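Local coordinates for methylaspartate ammonia-lyase (Citrobacter amalonaticus, PDB 1KKR), which catalyses the reversible, magnesium-dependent anti elimination of ammonia from L-threo-3-methylaspartate to give mesaconate, a step in glutamate degradation, at residues G67-V72 and T128-G133; S173-Y178 and H194-N199; E213-L218 and P233-D238. All coordinates share one frame; numbering follows the deposited sequence.

Contact 1 (G67-V72 and T128-G133)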
loop_
_atom_site.group_PDB
_atom_site.type_symbol
_atom_site.label_atom_id
_atom_site.label_comp_id
_atom_site.label_asym_id
_atom_site.label_seq_id
_atom_site.Cartn_x
_atom_site.Cartn_y
_atom_site.Cartn_z
ATOM N N GLY A 67 -12.049 -5.040 -10.232
ATOM C CA GLY A 67 -11.945 -6.015 -9.175
ATOM C C GLY A 67 -10.682 -6.836 -9.319
ATOM O O GLY A 67 -10.173 -7.026 -10.447
ATOM N N ASP A 68 -10.170 -7.310 -8.173
ATOM C CA ASP A 68 -9.002 -8.178 -8.163
ATOM C C ASP A 68 -9.216 -9.551 -7.604
ATOM O O ASP A 68 -9.606 -9.720 -6.466
ATOM C CB ASP A 68 -7.842 -7.578 -7.313
ATOM C CG ASP A 68 -7.091 -6.484 -8.031
ATOM O OD1 ASP A 68 -7.128 -6.507 -9.267
ATOM O OD2 ASP A 68 -6.470 -5.565 -7.440
ATOM N N CYS A 69 -8.870 -10.519 -8.414
ATOM C CA CYS A 69 -8.801 -11.876 -7.996
ATOM C C CYS A 69 -7.540 -12.026 -7.147
ATOM O O CYS A 69 -6.458 -11.681 -7.585
ATOM C CB CYS A 69 -8.760 -12.815 -9.194
ATOM S SG CYS A 69 -10.056 -12.609 -10.421
ATOM N N ALA A 70 -7.733 -12.464 -5.898
ATOM C CA ALA A 70 -6.644 -12.660 -4.922
ATOM C C ALA A 70 -6.942 -13.764 -3.889
ATOM O O ALA A 70 -8.112 -14.029 -3.578
ATOM C CB ALA A 70 -6.333 -11.352 -4.202
ATOM N N ALA A 71 -5.883 -14.393 -3.366
ATOM C CA ALA A 71 -5.987 -15.447 -2.327
ATOM C C ALA A 71 -5.163 -15.146 -1.069
ATOM O O ALA A 71 -4.255 -14.332 -1.072
ATOM C CB ALA A 71 -5.630 -16.822 -2.883
ATOM N N VAL A 72 -5.575 -15.728 0.039
ATOM C CA VAL A 72 -4.834 -15.610 1.286
ATOM C C VAL A 72 -3.368 -16.039 1.153
ATOM O O VAL A 72 -2.963 -16.813 0.254
ATOM C CB VAL A 72 -5.481 -16.458 2.383
ATOM C CG1 VAL A 72 -6.853 -15.958 2.678
ATOM C CG2 VAL A 72 -5.626 -17.893 1.937
ATOM N N THR A 128 -11.912 -19.857 -5.723
ATOM C CA THR A 128 -12.496 -18.846 -4.832
ATOM C C THR A 128 -11.934 -17.429 -5.069
ATOM O O THR A 128 -12.635 -16.439 -4.951
ATOM C CB THR A 128 -12.328 -19.222 -3.351
ATOM O OG1 THR A 128 -10.953 -19.319 -3.069
ATOM C CG2 THR A 128 -12.756 -20.599 -3.066
ATOM N N ALA A 129 -10.696 -17.322 -5.485
ATOM C CA ALA A 129 -10.157 -15.987 -5.752
ATOM C C ALA A 129 -10.764 -15.314 -6.968
ATOM O O ALA A 129 -10.810 -14.087 -7.071
ATOM C CB ALA A 129 -8.649 -16.074 -5.878
ATOM N N VAL A 130 -11.154 -16.145 -7.931
ATOM C CA VAL A 130 -11.802 -15.671 -9.146
ATOM C C VAL A 130 -13.178 -15.166 -8.777
ATOM O O VAL A 130 -13.586 -14.086 -9.215
ATOM C CB VAL A 130 -11.870 -16.776 -10.209
ATOM C CG1 VAL A 130 -12.758 -16.403 -11.384
ATOM C CG2 VAL A 130 -10.511 -17.001 -10.738
ATOM N N ARG A 131 -13.882 -15.934 -7.945
ATOM C CA ARG A 131 -15.201 -15.502 -7.469
ATOM C C ARG A 131 -15.141 -14.140 -6.717
ATOM O O ARG A 131 -15.859 -13.196 -7.046
ATOM C CB ARG A 131 -15.863 -16.610 -6.633
ATOM C CG ARG A 131 -16.319 -17.765 -7.540
ATOM C CD ARG A 131 -17.047 -18.796 -6.865
ATOM N NE ARG A 131 -16.158 -19.705 -6.214
ATOM C CZ ARG A 131 -16.300 -20.050 -4.954
ATOM N NH1 ARG A 131 -17.277 -19.519 -4.239
ATOM N NH2 ARG A 131 -15.466 -20.913 -4.418
ATOM N N TYR A 132 -14.073 -14.000 -5.935
ATOM C CA TYR A 132 -13.774 -12.790 -5.160
ATOM C C TYR A 132 -13.577 -11.613 -6.074
ATOM O O TYR A 132 -14.229 -10.571 -5.981
ATOM C CB TYR A 132 -12.569 -13.061 -4.227
ATOM C CG TYR A 132 -12.182 -11.997 -3.215
ATOM C CD1 TYR A 132 -13.117 -11.500 -2.328
ATOM C CD2 TYR A 132 -10.871 -11.565 -3.069
ATOM C CE1 TYR A 132 -12.784 -10.558 -1.377
ATOM C CE2 TYR A 132 -10.526 -10.609 -2.097
ATOM C CZ TYR A 132 -11.502 -10.131 -1.226
ATOM O OH TYR A 132 -11.261 -9.176 -0.241
ATOM N N GLY A 133 -12.663 -11.793 -6.997
ATOM C CA GLY A 133 -12.382 -10.734 -7.935
ATOM C C GLY A 133 -13.507 -10.455 -8.907
ATOM O O GLY A 133 -13.775 -9.300 -9.231
HETATM O O HOH W 1 -9.499 -16.297 -2.465
#
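Close backbone-to-backbone packing joins strand 64-69, an outer strand of the antiparallel sheet within this chain, near Cys-69, to the first turns of helix 128-146 at Ala-129 and Gly-133, in the buried interior of the enolase-like N-terminal domain. Strand 67-69 and helix segment 128-133 run antiparallel (176°) with their axes 5.9 Å apart at the closest, a spacing consistent with Gly-67, Ala-129 and Gly-133 meeting here. The backbones come nearest, CA to CA, at Cys-69 and Gly-133, whose CA atoms are 3.8 Å apart, and the O of Asp-68 rests against the CA of Gly-133. No hydrogen bond crosses the interface. Instead the CA of Cys-69 makes a CH...O contact of 3.1 Å with the O of Ala-129, an atom that also accepts the helical N-H of Gly-133. With SG turned anti to its carbonyl carbon (chi1 -53°), the thiol of Cys-69 lies over the CA of Val-130 at 3.7 Å. The methyl of Ala-129 points at the strand and meets the O of Ala-70, which also accepts a hydrogen bond from a water 2.9 Å from that O. Tyr-132 brings CD2 to within 3.7 Å of the O of Ala-70, while its OH reaches Glu-363. Around this pair, strand 47-59 flanks Cys-69 through Val-53 and Val-55, helix 86-96 packs on Val-130, and helix 365-378 borders Asp-68 and Tyr-132.

Contact 2 (S173-Y178 and H194-N199). With 2AS ((2S,3S)-3-methyl-aspartic acid), chain E.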
loop_
_atom_site.group_PDB
_atom_site.type_symbol
_atom_site.label_atom_id
_atom_site.label_comp_id
_atom_site.label_asym_id
_atom_site.label_seq_id
_atom_site.Cartn_x
_atom_site.Cartn_y
_atom_site.Cartn_z
ATOM N N SER A 173 0.575 -6.322 12.641
ATOM C CA SER A 173 1.955 -5.934 12.654
ATOM C C SER A 173 2.922 -6.884 11.952
ATOM O O SER A 173 4.091 -6.520 11.734
ATOM C CB SER A 173 2.388 -5.959 14.099
ATOM O OG SER A 173 2.378 -7.322 14.598
ATOM N N GLY A 174 2.460 -8.110 11.692
ATOM C CA GLY A 174 3.372 -9.198 11.356
ATOM C C GLY A 174 4.356 -9.376 12.534
ATOM O O GLY A 174 3.986 -9.148 13.696
ATOM N N ASP A 175 5.606 -9.744 12.259
ATOM C CA ASP A 175 6.556 -10.019 13.361
ATOM C C ASP A 175 7.141 -8.723 13.927
ATOM O O ASP A 175 7.835 -8.714 14.935
ATOM C CB ASP A 175 7.715 -10.920 12.910
ATOM C CG ASP A 175 7.371 -12.405 12.984
ATOM O OD1 ASP A 175 6.864 -12.909 14.034
ATOM O OD2 ASP A 175 7.530 -13.127 11.977
ATOM N N ASP A 176 6.905 -7.628 13.222
ATOM C CA ASP A 176 7.450 -6.337 13.601
ATOM C C ASP A 176 6.566 -5.815 14.763
ATOM O O ASP A 176 6.064 -4.721 14.713
ATOM C CB ASP A 176 7.336 -5.460 12.346
ATOM C CG ASP A 176 8.268 -4.256 12.340
ATOM O OD1 ASP A 176 9.237 -4.237 13.148
ATOM O OD2 ASP A 176 8.068 -3.275 11.551
ATOM N N ARG A 177 6.369 -6.607 15.808
ATOM C CA ARG A 177 5.354 -6.284 16.816
ATOM C C ARG A 177 5.676 -5.176 17.809
ATOM O O ARG A 177 4.840 -4.884 18.673
ATOM C CB ARG A 177 4.981 -7.554 17.589
ATOM C CG ARG A 177 6.140 -8.181 18.377
ATOM C CD ARG A 177 5.729 -9.451 19.048
ATOM N NE ARG A 177 5.345 -10.415 18.049
ATOM C CZ ARG A 177 6.208 -11.095 17.314
ATOM N NH1 ARG A 177 7.541 -10.941 17.491
ATOM N NH2 ARG A 177 5.748 -11.949 16.413
ATOM N N TYR A 178 6.854 -4.555 17.702
ATOM C CA TYR A 178 7.173 -3.421 18.572
ATOM C C TYR A 178 7.136 -2.108 17.779
ATOM O O TYR A 178 6.450 -1.181 18.145
ATOM C CB TYR A 178 8.541 -3.603 19.309
ATOM C CG TYR A 178 8.603 -4.874 20.141
ATOM C CD1 TYR A 178 7.946 -4.950 21.356
ATOM C CD2 TYR A 178 9.285 -6.011 19.688
ATOM C CE1 TYR A 178 7.953 -6.076 22.100
ATOM C CE2 TYR A 178 9.284 -7.178 20.454
ATOM C CZ TYR A 178 8.619 -7.184 21.659
ATOM O OH TYR A 178 8.588 -8.286 22.473
ATOM N N HIS A 194 -2.485 -7.354 16.355
ATOM C CA HIS A 194 -2.321 -8.721 15.846
ATOM C C HIS A 194 -1.159 -9.455 16.501
ATOM O O HIS A 194 -1.364 -10.470 17.154
ATOM C CB HIS A 194 -2.160 -8.759 14.341
ATOM C CG HIS A 194 -2.343 -10.133 13.778
ATOM N ND1 HIS A 194 -1.331 -11.077 13.779
ATOM C CD2 HIS A 194 -3.430 -10.743 13.240
ATOM C CE1 HIS A 194 -1.785 -12.195 13.231
ATOM N NE2 HIS A 194 -3.054 -12.020 12.897
ATOM N N ALA A 195 0.040 -8.910 16.313
ATOM C CA ALA A 195 1.299 -9.363 16.926
ATOM C C ALA A 195 1.879 -10.672 16.446
ATOM O O ALA A 195 2.989 -11.008 16.859
ATOM C CB ALA A 195 1.266 -9.312 18.485
ATOM N N LEU A 196 1.176 -11.395 15.577
ATOM C CA LEU A 196 1.744 -12.597 14.975
ATOM C C LEU A 196 2.396 -13.525 16.030
ATOM O O LEU A 196 3.570 -13.938 15.905
ATOM C CB LEU A 196 2.714 -12.214 13.845
ATOM C CG LEU A 196 3.017 -13.382 12.900
ATOM C CD1 LEU A 196 1.801 -13.916 12.160
ATOM C CD2 LEU A 196 4.007 -12.934 11.900
ATOM N N ILE A 197 1.607 -13.879 17.053
ATOM C CA ILE A 197 2.105 -14.707 18.139
ATOM C C ILE A 197 1.936 -16.162 17.667
ATOM O O ILE A 197 0.981 -16.840 18.011
ATOM C CB ILE A 197 1.362 -14.365 19.462
ATOM C CG1 ILE A 197 1.554 -12.877 19.820
ATOM C CG2 ILE A 197 1.831 -15.252 20.571
ATOM C CD1 ILE A 197 2.942 -12.507 20.217
ATOM N N ASN A 198 2.865 -16.624 16.835
ATOM C CA ASN A 198 2.655 -17.890 16.098
ATOM C C ASN A 198 3.666 -19.014 16.321
ATOM O O ASN A 198 3.687 -19.968 15.561
ATOM C CB ASN A 198 2.565 -17.587 14.590
ATOM C CG ASN A 198 3.907 -17.135 13.983
ATOM O OD1 ASN A 198 4.898 -16.937 14.686
ATOM N ND2 ASN A 198 3.929 -16.977 12.669
ATOM N N ASN A 199 4.479 -18.875 17.354
ATOM C CA ASN A 199 5.497 -19.835 17.765
ATOM C C ASN A 199 5.447 -19.940 19.293
ATOM O O ASN A 199 5.521 -18.905 20.004
ATOM C CB ASN A 199 6.926 -19.359 17.363
ATOM C CG ASN A 199 7.990 -20.300 17.839
ATOM O OD1 ASN A 199 8.290 -20.344 19.031
ATOM N ND2 ASN A 199 8.524 -21.133 16.919
HETATM C C 2AS E . -3.078 -12.580 6.857
HETATM O O 2AS E . -2.615 -11.487 6.519
HETATM C CA 2AS E . -3.089 -13.042 8.328
HETATM N N 2AS E . -2.049 -12.402 9.158
HETATM C CB 2AS E . -4.534 -12.930 8.910
HETATM C CG 2AS E . -4.637 -13.567 10.279
HETATM O OD1 2AS E . -5.711 -13.892 10.782
HETATM C C4 2AS E . -5.137 -11.533 9.034
HETATM O OD2 2AS E . -3.597 -13.796 10.870
HETATM O OXT 2AS E . -3.552 -13.309 5.981
HETATM O O HOH W 2 6.597 -15.478 11.379
#
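Arg-177 reaches across to the backbone of Ala-195 and Leu-196, and the polar bonds between the two loops centre on its guanidinium. NE and NH2 grip one atom side-on, the O of Ala-195: NE lies 2.7 Å from that O, in both the carbonyl and the guanidinium planes, and NH2 lies 2.9 Å from it. A bend at chi3 (62°) turns the group to this carbonyl, and NH2 adds a weak bond to the O of Leu-196. The charge is met by a salt bridge from Arg-177 NH2 to Asp-175 OD1 (2.8 Å), which uses the anti lone pair; Lys-203 also pairs with this carboxylate. Ala-195 N gives a weak bond to Ser-173 OG.

Leu-196 adds van der Waals contacts: its CB sits 3.3 Å from the carbonyl O of Gly-174 in the type II' turn 173-176, and its CD2 lies against the Asp-175 carboxylate.

Within 194-199, Leu-196 N bonds to His-194 ND1 (3.1 Å), which probably helps fix the ring's rotation. His-194 NE2 donates a hydrogen bond to OD2 of bound 3-methylaspartate (2.7 Å). Loops following strands 169-170 and 191-194 thus meet at the C-terminal mouth of the TIM barrel, the usual active-site end, where His-194 is assigned as transition-state stabiliser.

Contact 3 (E213-L218 and P233-D238). With MG (magnesium ion), chain C; 2AS ((2S,3S)-3-methyl-aspartic acid), chain E.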
loop_
_atom_site.group_PDB
_atom_site.type_symbol
_atom_site.label_atom_id
_atom_site.label_comp_id
_atom_site.label_asym_id
_atom_site.label_seq_id
_atom_site.Cartn_x
_atom_site.Cartn_y
_atom_site.Cartn_z
ATOM N N GLU A 213 4.075 -10.752 29.137
ATOM C CA GLU A 213 4.952 -9.620 29.098
ATOM C C GLU A 213 4.727 -8.789 27.845
ATOM O O GLU A 213 4.854 -7.542 27.883
ATOM C CB GLU A 213 6.401 -10.113 29.191
ATOM C CG GLU A 213 6.699 -10.692 30.586
ATOM C CD GLU A 213 8.143 -11.117 30.799
ATOM O OE1 GLU A 213 9.067 -10.528 30.178
ATOM O OE2 GLU A 213 8.354 -12.050 31.602
ATOM N N TYR A 214 4.371 -9.446 26.735
ATOM C CA TYR A 214 4.100 -8.672 25.547
ATOM C C TYR A 214 2.846 -7.809 25.768
ATOM O O TYR A 214 2.860 -6.628 25.506
ATOM C CB TYR A 214 4.062 -9.481 24.236
ATOM C CG TYR A 214 3.656 -8.571 23.063
ATOM C CD1 TYR A 214 4.594 -7.734 22.455
ATOM C CD2 TYR A 214 2.331 -8.538 22.584
ATOM C CE1 TYR A 214 4.252 -6.899 21.399
ATOM C CE2 TYR A 214 1.982 -7.702 21.524
ATOM C CZ TYR A 214 2.947 -6.869 20.950
ATOM O OH TYR A 214 2.670 -6.017 19.907
ATOM N N VAL A 215 1.785 -8.347 26.326
ATOM C CA VAL A 215 0.615 -7.514 26.504
ATOM C C VAL A 215 0.911 -6.288 27.428
ATOM O O VAL A 215 0.381 -5.178 27.245
ATOM C CB VAL A 215 -0.491 -8.363 27.057
ATOM C CG1 VAL A 215 -1.665 -7.512 27.390
ATOM C CG2 VAL A 215 -0.826 -9.531 26.050
ATOM N N ARG A 216 1.799 -6.477 28.401
ATOM C CA ARG A 216 2.111 -5.405 29.370
ATOM C C ARG A 216 2.910 -4.294 28.695
ATOM O O ARG A 216 2.776 -3.095 28.950
ATOM C CB ARG A 216 2.944 -5.997 30.504
ATOM C CG ARG A 216 3.091 -5.083 31.677
ATOM C CD ARG A 216 1.772 -4.977 32.403
ATOM N NE ARG A 216 1.588 -3.637 32.896
ATOM C CZ ARG A 216 1.040 -3.365 34.063
ATOM N NH1 ARG A 216 0.587 -4.353 34.810
ATOM N NH2 ARG A 216 0.933 -2.116 34.470
ATOM N N TRP A 217 3.791 -4.712 27.829
ATOM C CA TRP A 217 4.607 -3.759 27.158
ATOM C C TRP A 217 3.726 -2.942 26.232
ATOM O O TRP A 217 3.941 -1.741 26.064
ATOM C CB TRP A 217 5.546 -4.491 26.286
ATOM C CG TRP A 217 6.333 -3.604 25.481
ATOM C CD1 TRP A 217 7.531 -3.105 25.817
ATOM C CD2 TRP A 217 6.020 -3.086 24.185
ATOM N NE1 TRP A 217 8.006 -2.289 24.822
ATOM C CE2 TRP A 217 7.093 -2.255 23.804
ATOM C CE3 TRP A 217 4.956 -3.249 23.297
ATOM C CZ2 TRP A 217 7.144 -1.604 22.582
ATOM C CZ3 TRP A 217 5.005 -2.580 22.068
ATOM C CH2 TRP A 217 6.092 -1.781 21.726
ATOM N N LEU A 218 2.792 -3.644 25.580
ATOM C CA LEU A 218 1.869 -3.062 24.611
ATOM C C LEU A 218 0.984 -1.998 25.269
ATOM O O LEU A 218 0.887 -0.885 24.759
ATOM C CB LEU A 218 0.988 -4.174 23.986
ATOM C CG LEU A 218 -0.218 -3.748 23.130
ATOM C CD1 LEU A 218 0.218 -2.882 22.005
ATOM C CD2 LEU A 218 -1.056 -4.936 22.634
ATOM N N PRO A 233 -7.769 2.451 22.707
ATOM C CA PRO A 233 -8.011 1.375 21.772
ATOM C C PRO A 233 -8.131 0.015 22.390
ATOM O O PRO A 233 -7.848 -0.246 23.578
ATOM C CB PRO A 233 -6.742 1.366 20.946
ATOM C CG PRO A 233 -5.677 1.805 21.871
ATOM C CD PRO A 233 -6.348 2.831 22.738
ATOM N N THR A 234 -8.594 -0.869 21.525
ATOM C CA THR A 234 -8.753 -2.268 21.876
ATOM C C THR A 234 -7.550 -3.060 21.446
ATOM O O THR A 234 -6.958 -2.794 20.372
ATOM C CB THR A 234 -9.983 -2.829 21.184
ATOM O OG1 THR A 234 -11.156 -2.350 21.835
ATOM C CG2 THR A 234 -10.090 -4.347 21.308
ATOM N N LEU A 235 -7.220 -4.065 22.252
ATOM C CA LEU A 235 -6.112 -4.941 21.939
ATOM C C LEU A 235 -6.681 -6.229 21.330
ATOM O O LEU A 235 -7.640 -6.777 21.835
ATOM C CB LEU A 235 -5.308 -5.265 23.169
ATOM C CG LEU A 235 -4.916 -4.051 24.002
ATOM C CD1 LEU A 235 -4.006 -4.631 25.132
ATOM C CD2 LEU A 235 -4.221 -3.025 23.159
ATOM N N HIS A 236 -6.080 -6.664 20.224
ATOM C CA HIS A 236 -6.485 -7.846 19.436
ATOM C C HIS A 236 -5.173 -8.541 18.994
ATOM O O HIS A 236 -4.371 -7.970 18.282
ATOM C CB HIS A 236 -7.385 -7.387 18.271
ATOM C CG HIS A 236 -7.931 -8.493 17.416
ATOM N ND1 HIS A 236 -9.185 -8.433 16.843
ATOM C CD2 HIS A 236 -7.401 -9.681 17.035
ATOM C CE1 HIS A 236 -9.413 -9.551 16.169
ATOM N NE2 HIS A 236 -8.342 -10.323 16.258
ATOM N N ILE A 237 -4.959 -9.754 19.496
ATOM C CA ILE A 237 -3.740 -10.488 19.345
ATOM C C ILE A 237 -4.053 -11.910 18.891
ATOM O O ILE A 237 -4.843 -12.603 19.484
ATOM C CB ILE A 237 -2.978 -10.531 20.687
ATOM C CG1 ILE A 237 -2.286 -9.213 20.980
ATOM C CG2 ILE A 237 -1.836 -11.552 20.618
ATOM C CD1 ILE A 237 -1.766 -9.110 22.421
ATOM N N ASP A 238 -3.429 -12.310 17.796
ATOM C CA ASP A 238 -3.664 -13.611 17.196
ATOM C C ASP A 238 -2.587 -14.559 17.634
ATOM O O ASP A 238 -1.396 -14.279 17.479
ATOM C CB ASP A 238 -3.660 -13.457 15.674
ATOM C CG ASP A 238 -4.209 -14.668 14.937
ATOM O OD1 ASP A 238 -4.257 -15.809 15.462
ATOM O OD2 ASP A 238 -4.600 -14.530 13.765
HETATM MG MG MG C . -6.032 -15.261 12.476
HETATM C C 2AS E . -3.078 -12.580 6.857
HETATM O O 2AS E . -2.615 -11.487 6.519
HETATM C CA 2AS E . -3.089 -13.042 8.328
HETATM N N 2AS E . -2.049 -12.402 9.158
HETATM C CB 2AS E . -4.534 -12.930 8.910
HETATM C CG 2AS E . -4.637 -13.567 10.279
HETATM O OD1 2AS E . -5.711 -13.892 10.782
HETATM C C4 2AS E . -5.137 -11.533 9.034
HETATM O OD2 2AS E . -3.597 -13.796 10.870
HETATM O OXT 2AS E . -3.552 -13.309 5.981
HETATM O O HOH W 3 -6.084 -16.942 13.811
HETATM O O HOH W 4 -4.676 -16.739 11.785
#
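The Tyr-214 ring meets Ile-237 at its edge, near the ring plane, with CD1 of the isoleucine 4.1 Å from CE2; its hydroxyl is held elsewhere, by the backbone O of Arg-177. This is helix-on-strand packing in the TIM barrel: helix 209-225 covers the outer side of strand 234-238, and the two segments run at 149° to each other with axes 10.9 Å apart. No hydrogen bond crosses that gap; apolar carbon atoms meet across it.

Leu-218 and Leu-235 reach toward each other tip to tip, CD2 of each 3.7 Å apart. Val-215 borders both strand residues, its CG2 lying 3.8 Å from CD1 of Ile-237 and its CG1 at a longer distance from CD1 of Leu-235. Ile-237 extends CG1 anti to its carbonyl carbon (chi1 -77°), and CD1 at the end of the extended chain comes between Tyr-214, Val-215 and Leu-218.

Leu-235 and Ile-237 face the helix, whereas the intervening His-236, whose CB turns away from it, hydrogen-bonds through NE2 to Glu-273. At the strand's C-terminal end, Asp-238 enters the magnesium site shared with Glu-273, Asp-307, the substrate and two waters. Asp-238 OD2 binds the magnesium ion at 2.1 Å, and its other oxygen, OD1, accepts a hydrogen bond from a metal-bound water 2.7 Å away.

All three contacts are largely buried, though contact 2 reaches the surface at Asp-175. Contact 1 lies in the N-terminal domain, about 26 Å centre to centre from contact 2 and 32 Å from contact 3, which share the C-terminal barrel. No segment is common to two contacts, but strands 191-194 and 234-238 are neighbours in the barrel's parallel sheet, where His-194 N probably hydrogen-bonds to His-236 O (2.8 Å). Chemistry follows place: small residues let backbones approach in contact 1, an arginine ties loops by polar bonds in contact 2, and branched apolar side chains and a tyrosine edge meet in contact 3. Contacts 2 and 3 both reach the ligand site, through His-194 and Asp-238 respectively.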